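Local coordinates for response regulator (Caulobacter vibrioides, PDB 3T0Y), which probably acts, through the sigma-factor-like domain of a PhyR-type response regulator that this chain represents, by capturing an anti-sigma factor in the general stress response, at residues 42-45 and 46-50; 25-28 and 29-32. One frame throughout, in Å; residues are numbered along the deposited sequence.

Contact 1. Residues 42-45 and 46-50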
loop_
_atom_site.group_PDB
_atom_site.type_symbol
_atom_site.label_atom_id
_atom_site.label_comp_id
_atom_site.label_asym_id
_atom_site.label_seq_id
_atom_site.Cartn_x
_atom_site.Cartn_y
_atom_site.Cartn_z
ATOM N N GLY C 42 -3.526 -2.304 -0.458
ATOM C CA GLY C 42 -4.574 -3.307 -0.241
ATOM C C GLY C 42 -4.419 -4.530 -1.150
ATOM O O GLY C 42 -4.505 -5.679 -0.703
ATOM N N ASP C 43 -4.172 -4.278 -2.434
ATOM C CA ASP C 43 -3.929 -5.349 -3.386
ATOM C C ASP C 43 -2.678 -6.134 -3.035
ATOM O O ASP C 43 -2.609 -7.326 -3.274
ATOM C CB ASP C 43 -3.832 -4.799 -4.809
ATOM C CG ASP C 43 -5.157 -4.258 -5.308
ATOM O OD1 ASP C 43 -6.165 -4.476 -4.615
ATOM O OD2 ASP C 43 -5.209 -3.641 -6.395
ATOM N N HIS C 44 -1.680 -5.480 -2.471
ATOM C CA HIS C 44 -0.500 -6.218 -2.034
ATOM C C HIS C 44 -0.900 -7.312 -1.037
ATOM O O HIS C 44 -0.449 -8.459 -1.128
ATOM C CB HIS C 44 0.536 -5.283 -1.399
ATOM C CG HIS C 44 1.518 -5.997 -0.519
ATOM N ND1 HIS C 44 2.545 -6.773 -1.021
ATOM C CD2 HIS C 44 1.614 -6.073 0.832
ATOM C CE1 HIS C 44 3.240 -7.283 -0.018
ATOM N NE2 HIS C 44 2.695 -6.877 1.116
ATOM N N TYR C 45 -1.771 -6.954 -0.093
ATOM C CA TYR C 45 -2.126 -7.858 0.997
ATOM C C TYR C 45 -3.085 -8.960 0.543
ATOM O O TYR C 45 -3.024 -10.098 1.012
ATOM C CB TYR C 45 -2.711 -7.070 2.178
ATOM C CG TYR C 45 -1.647 -6.501 3.079
ATOM C CD1 TYR C 45 -0.841 -7.347 3.841
ATOM C CD2 TYR C 45 -1.424 -5.130 3.151
ATOM C CE1 TYR C 45 0.147 -6.842 4.668
ATOM C CE2 TYR C 45 -0.433 -4.605 3.984
ATOM C CZ TYR C 45 0.345 -5.475 4.740
ATOM O OH TYR C 45 1.314 -4.990 5.576
ATOM N N VAL C 46 -3.975 -8.600 -0.366
ATOM C CA VAL C 46 -4.827 -9.576 -0.993
ATOM C C VAL C 46 -3.992 -10.628 -1.746
ATOM O O VAL C 46 -4.262 -11.832 -1.652
ATOM C CB VAL C 46 -5.826 -8.903 -1.969
ATOM C CG1 VAL C 46 -6.698 -9.958 -2.610
ATOM C CG2 VAL C 46 -6.672 -7.865 -1.229
ATOM N N ARG C 47 -3.000 -10.170 -2.517
ATOM C CA ARG C 47 -2.156 -11.088 -3.276
ATOM C C ARG C 47 -1.472 -12.054 -2.322
ATOM O O ARG C 47 -1.538 -13.260 -2.496
ATOM C CB ARG C 47 -1.113 -10.342 -4.127
ATOM C CG ARG C 47 -1.665 -9.756 -5.430
ATOM C CD ARG C 47 -0.539 -9.336 -6.405
ATOM N NE ARG C 47 0.458 -8.500 -5.745
ATOM C CZ ARG C 47 0.383 -7.177 -5.649
ATOM N NH1 ARG C 47 -0.638 -6.525 -6.195
ATOM N NH2 ARG C 47 1.330 -6.503 -5.007
ATOM N N VAL C 48 -0.823 -11.520 -1.302
ATOM C CA VAL C 48 -0.146 -12.367 -0.335
ATOM C C VAL C 48 -1.091 -13.444 0.216
ATOM O O VAL C 48 -0.684 -14.608 0.424
ATOM C CB VAL C 48 0.406 -11.538 0.826
ATOM C CG1 VAL C 48 0.912 -12.453 1.930
ATOM C CG2 VAL C 48 1.510 -10.584 0.326
ATOM N N ALA C 49 -2.346 -13.055 0.430
ATOM C CA ALA C 49 -3.354 -13.956 1.008
ATOM C C ALA C 49 -3.696 -15.065 0.049
ATOM O O ALA C 49 -3.761 -16.225 0.438
ATOM C CB ALA C 49 -4.625 -13.203 1.373
ATOM N N LEU C 50 -3.934 -14.698 -1.201
ATOM C CA LEU C 50 -4.335 -15.663 -2.199
ATOM C C LEU C 50 -3.188 -16.617 -2.476
ATOM O O LEU C 50 -3.405 -17.769 -2.832
ATOM C CB LEU C 50 -4.771 -14.959 -3.484
ATOM C CG LEU C 50 -5.958 -14.030 -3.236
ATOM C CD1 LEU C 50 -6.313 -13.230 -4.472
ATOM C CD2 LEU C 50 -7.140 -14.846 -2.765
#
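Successive turns of helix 39-54, in the sigma2-like part of this PhyR-type protein, bring His44 against Arg47 and Val48, which meet the imidazole at different places. Val48 lays CG2 over one face of the ring as a CH-pi contact, with CG2 4.1 Å from the His44 ring centroid and 25° off the normal. It sits off centre, and its closest ring atom is His44 CE1 at 3.7 Å. The same methyl presses on the backbone, since Val48 CG2 is 3.2 Å from His44 O. The imidazole reaches this place because CG is anti to the backbone N (chi1 160°), which also sets His44 CD2 above the centre of the Tyr45 ring.

Arg47 arrives at the edge of the imidazole instead, NH2 lying near the ring plane while the two flat groups stand 68° apart. A bend at chi3 folds its chain back along the helix, so one guanidinium face covers backbone: Arg47 NH1 is 3.6 Å from Asp43 O and Arg47 NH2 is 3.5 Å from His44 CA. Arg47 and Val48 thus reach back three or four residues along a regular alpha-helix, whose ladder includes Val46 N to Gly42 O at 3.0 Å. Val46 CG2 also crowds that carbonyl, at 3.1 Å from Gly42 O.

Arg47 NH2 forms a salt bridge with Asp38 of the second subunit, and Tyr45 OH bonds to Ser81. The Tyr45 ring meets Trp78 edge-to-face, while Val48 and Ala49 rest on Ile77 of helix 66-80.

Contact 2. Residues 25-28 and 29-32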
loop_
_atom_site.group_PDB
_atom_site.type_symbol
_atom_site.label_atom_id
_atom_site.label_comp_id
_atom_site.label_asym_id
_atom_site.label_seq_id
_atom_site.Cartn_x
_atom_site.Cartn_y
_atom_site.Cartn_z
ATOM N N LEU C 25 -13.839 -11.392 -4.345
ATOM C CA LEU C 25 -12.611 -10.619 -4.549
ATOM C C LEU C 25 -12.819 -9.099 -4.594
ATOM O O LEU C 25 -12.011 -8.365 -4.046
ATOM C CB LEU C 25 -11.819 -11.125 -5.774
ATOM C CG LEU C 25 -11.300 -12.576 -5.707
ATOM C CD1 LEU C 25 -10.420 -12.921 -6.908
ATOM C CD2 LEU C 25 -10.554 -12.886 -4.404
ATOM N N PRO C 26 -13.888 -8.616 -5.242
ATOM C CA PRO C 26 -14.091 -7.160 -5.208
ATOM C C PRO C 26 -14.299 -6.652 -3.782
ATOM O O PRO C 26 -13.980 -5.498 -3.485
ATOM C CB PRO C 26 -15.385 -6.954 -6.021
ATOM C CG PRO C 26 -15.517 -8.175 -6.864
ATOM C CD PRO C 26 -14.905 -9.300 -6.060
ATOM N N TYR C 27 -14.838 -7.499 -2.908
ATOM C CA TYR C 27 -15.139 -7.064 -1.543
ATOM C C TYR C 27 -13.907 -7.049 -0.653
ATOM O O TYR C 27 -13.662 -6.075 0.030
ATOM C CB TYR C 27 -16.271 -7.897 -0.960
ATOM C CG TYR C 27 -17.483 -7.747 -1.831
ATOM C CD1 TYR C 27 -18.327 -6.652 -1.685
ATOM C CD2 TYR C 27 -17.744 -8.648 -2.851
ATOM C CE1 TYR C 27 -19.416 -6.483 -2.499
ATOM C CE2 TYR C 27 -18.841 -8.488 -3.680
ATOM C CZ TYR C 27 -19.673 -7.403 -3.496
ATOM O OH TYR C 27 -20.763 -7.225 -4.310
ATOM N N ILE C 28 -13.099 -8.097 -0.720
ATOM C CA ILE C 28 -11.854 -8.102 0.006
ATOM C C ILE C 28 -10.989 -6.934 -0.471
ATOM O O ILE C 28 -10.232 -6.363 0.309
ATOM C CB ILE C 28 -11.128 -9.479 -0.087
ATOM C CG1 ILE C 28 -10.076 -9.620 1.012
ATOM C CG2 ILE C 28 -10.496 -9.693 -1.446
ATOM C CD1 ILE C 28 -10.620 -9.348 2.390
ATOM N N ARG C 29 -11.121 -6.525 -1.731
ATOM C CA ARG C 29 -10.296 -5.400 -2.176
ATOM C C ARG C 29 -10.764 -4.134 -1.514
ATOM O O ARG C 29 -9.949 -3.267 -1.172
ATOM C CB ARG C 29 -10.338 -5.191 -3.686
ATOM C CG ARG C 29 -9.785 -6.312 -4.512
ATOM C CD ARG C 29 -9.826 -5.915 -5.994
ATOM N NE ARG C 29 -8.770 -4.966 -6.351
ATOM C CZ ARG C 29 -8.900 -3.987 -7.242
ATOM N NH1 ARG C 29 -10.059 -3.801 -7.864
ATOM N NH2 ARG C 29 -7.870 -3.183 -7.503
ATOM N N ARG C 30 -12.082 -4.006 -1.366
ATOM C CA ARG C 30 -12.631 -2.831 -0.713
ATOM C C ARG C 30 -12.107 -2.784 0.714
ATOM O O ARG C 30 -11.658 -1.748 1.175
ATOM C CB ARG C 30 -14.163 -2.842 -0.704
ATOM C CG ARG C 30 -14.759 -1.651 0.054
ATOM C CD ARG C 30 -16.258 -1.770 0.229
ATOM N NE ARG C 30 -16.598 -3.057 0.807
ATOM C CZ ARG C 30 -17.819 -3.562 0.865
ATOM N NH1 ARG C 30 -18.848 -2.886 0.367
ATOM N NH2 ARG C 30 -17.998 -4.761 1.391
ATOM N N TYR C 31 -12.166 -3.916 1.410
ATOM C CA TYR C 31 -11.751 -3.945 2.805
ATOM C C TYR C 31 -10.257 -3.631 2.907
ATOM O O TYR C 31 -9.836 -2.814 3.726
ATOM C CB TYR C 31 -12.055 -5.305 3.414
ATOM C CG TYR C 31 -11.501 -5.483 4.798
ATOM C CD1 TYR C 31 -12.012 -4.749 5.862
ATOM C CD2 TYR C 31 -10.464 -6.380 5.049
ATOM C CE1 TYR C 31 -11.508 -4.890 7.135
ATOM C CE2 TYR C 31 -9.956 -6.537 6.323
ATOM C CZ TYR C 31 -10.495 -5.779 7.371
ATOM O OH TYR C 31 -10.030 -5.920 8.658
ATOM N N ALA C 32 -9.472 -4.281 2.050
ATOM C CA ALA C 32 -8.026 -4.153 2.044
ATOM C C ALA C 32 -7.618 -2.703 1.925
ATOM O O ALA C 32 -6.762 -2.221 2.680
ATOM C CB ALA C 32 -7.437 -4.982 0.875
#
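Leu25 and Arg29 meet at the first turn of helix 25-36, where the packing is close: Arg29 CG lies 3.1 Å from Leu25 O, the carbonyl that also accepts Arg29 N. Ile28 and Ala32 are equally snug one turn later. Ala32 N donates to Ile28 O at 2.8 Å, and Ala32 CB lies 3.2 Å from that same oxygen. Ile28 CG1 is anti to the backbone N (chi1 -162°), and at the end of this branch Ile28 CD1 approaches the Tyr31 ring obliquely, 4.0 Å from Tyr31 CD2, a purely apolar touch.

The side of Pro26 and Tyr27, partly exposed even in the assembly, is looser within the helix, although other chains pack on it. Tyr27 and Arg30 approach there through a single corner: Arg30 NH2 stands 3.6 Å from Tyr27 CD1, near the ring plane at its edge, whereas CD1 lies over one guanidinium face. The planes are 65° apart, so the pair does not stack. With Arg30 CG anti to the backbone N (chi1 177°), the chain runs out before bending at chi3. Arg30 NE forms a salt bridge with Glu107 of the second subunit, and NH1 another with an acidic side chain of another protein's chain.

Helix 66-80 lies alongside, Arg67 touching Tyr27 and Arg30 and Tyr71 meeting Tyr27, Ile28 and Tyr31, while Ile28 and Ala32 face Val46 of helix 39-54.

From the N terminus, contact 2 comes first, on helix 25-36, and is complete before contact 1 begins on helix 39-54; the two stand in series, neither nested nor crossed. Each joins successive turns of one helix and closes no loop. The short connection between the helices folds the chain back so that the contacts touch, their centres about 10 Å apart. Asp43 OD2 of contact 1 and Arg29 NH2 of contact 2 form a salt bridge of 2.9 Å, and beside it Val46 packs against Ile28 and Ala32. Both contacts also reach helix 66-80 and the second subunit, tying this helical hairpin into the sigma2-like bundle and the assembly.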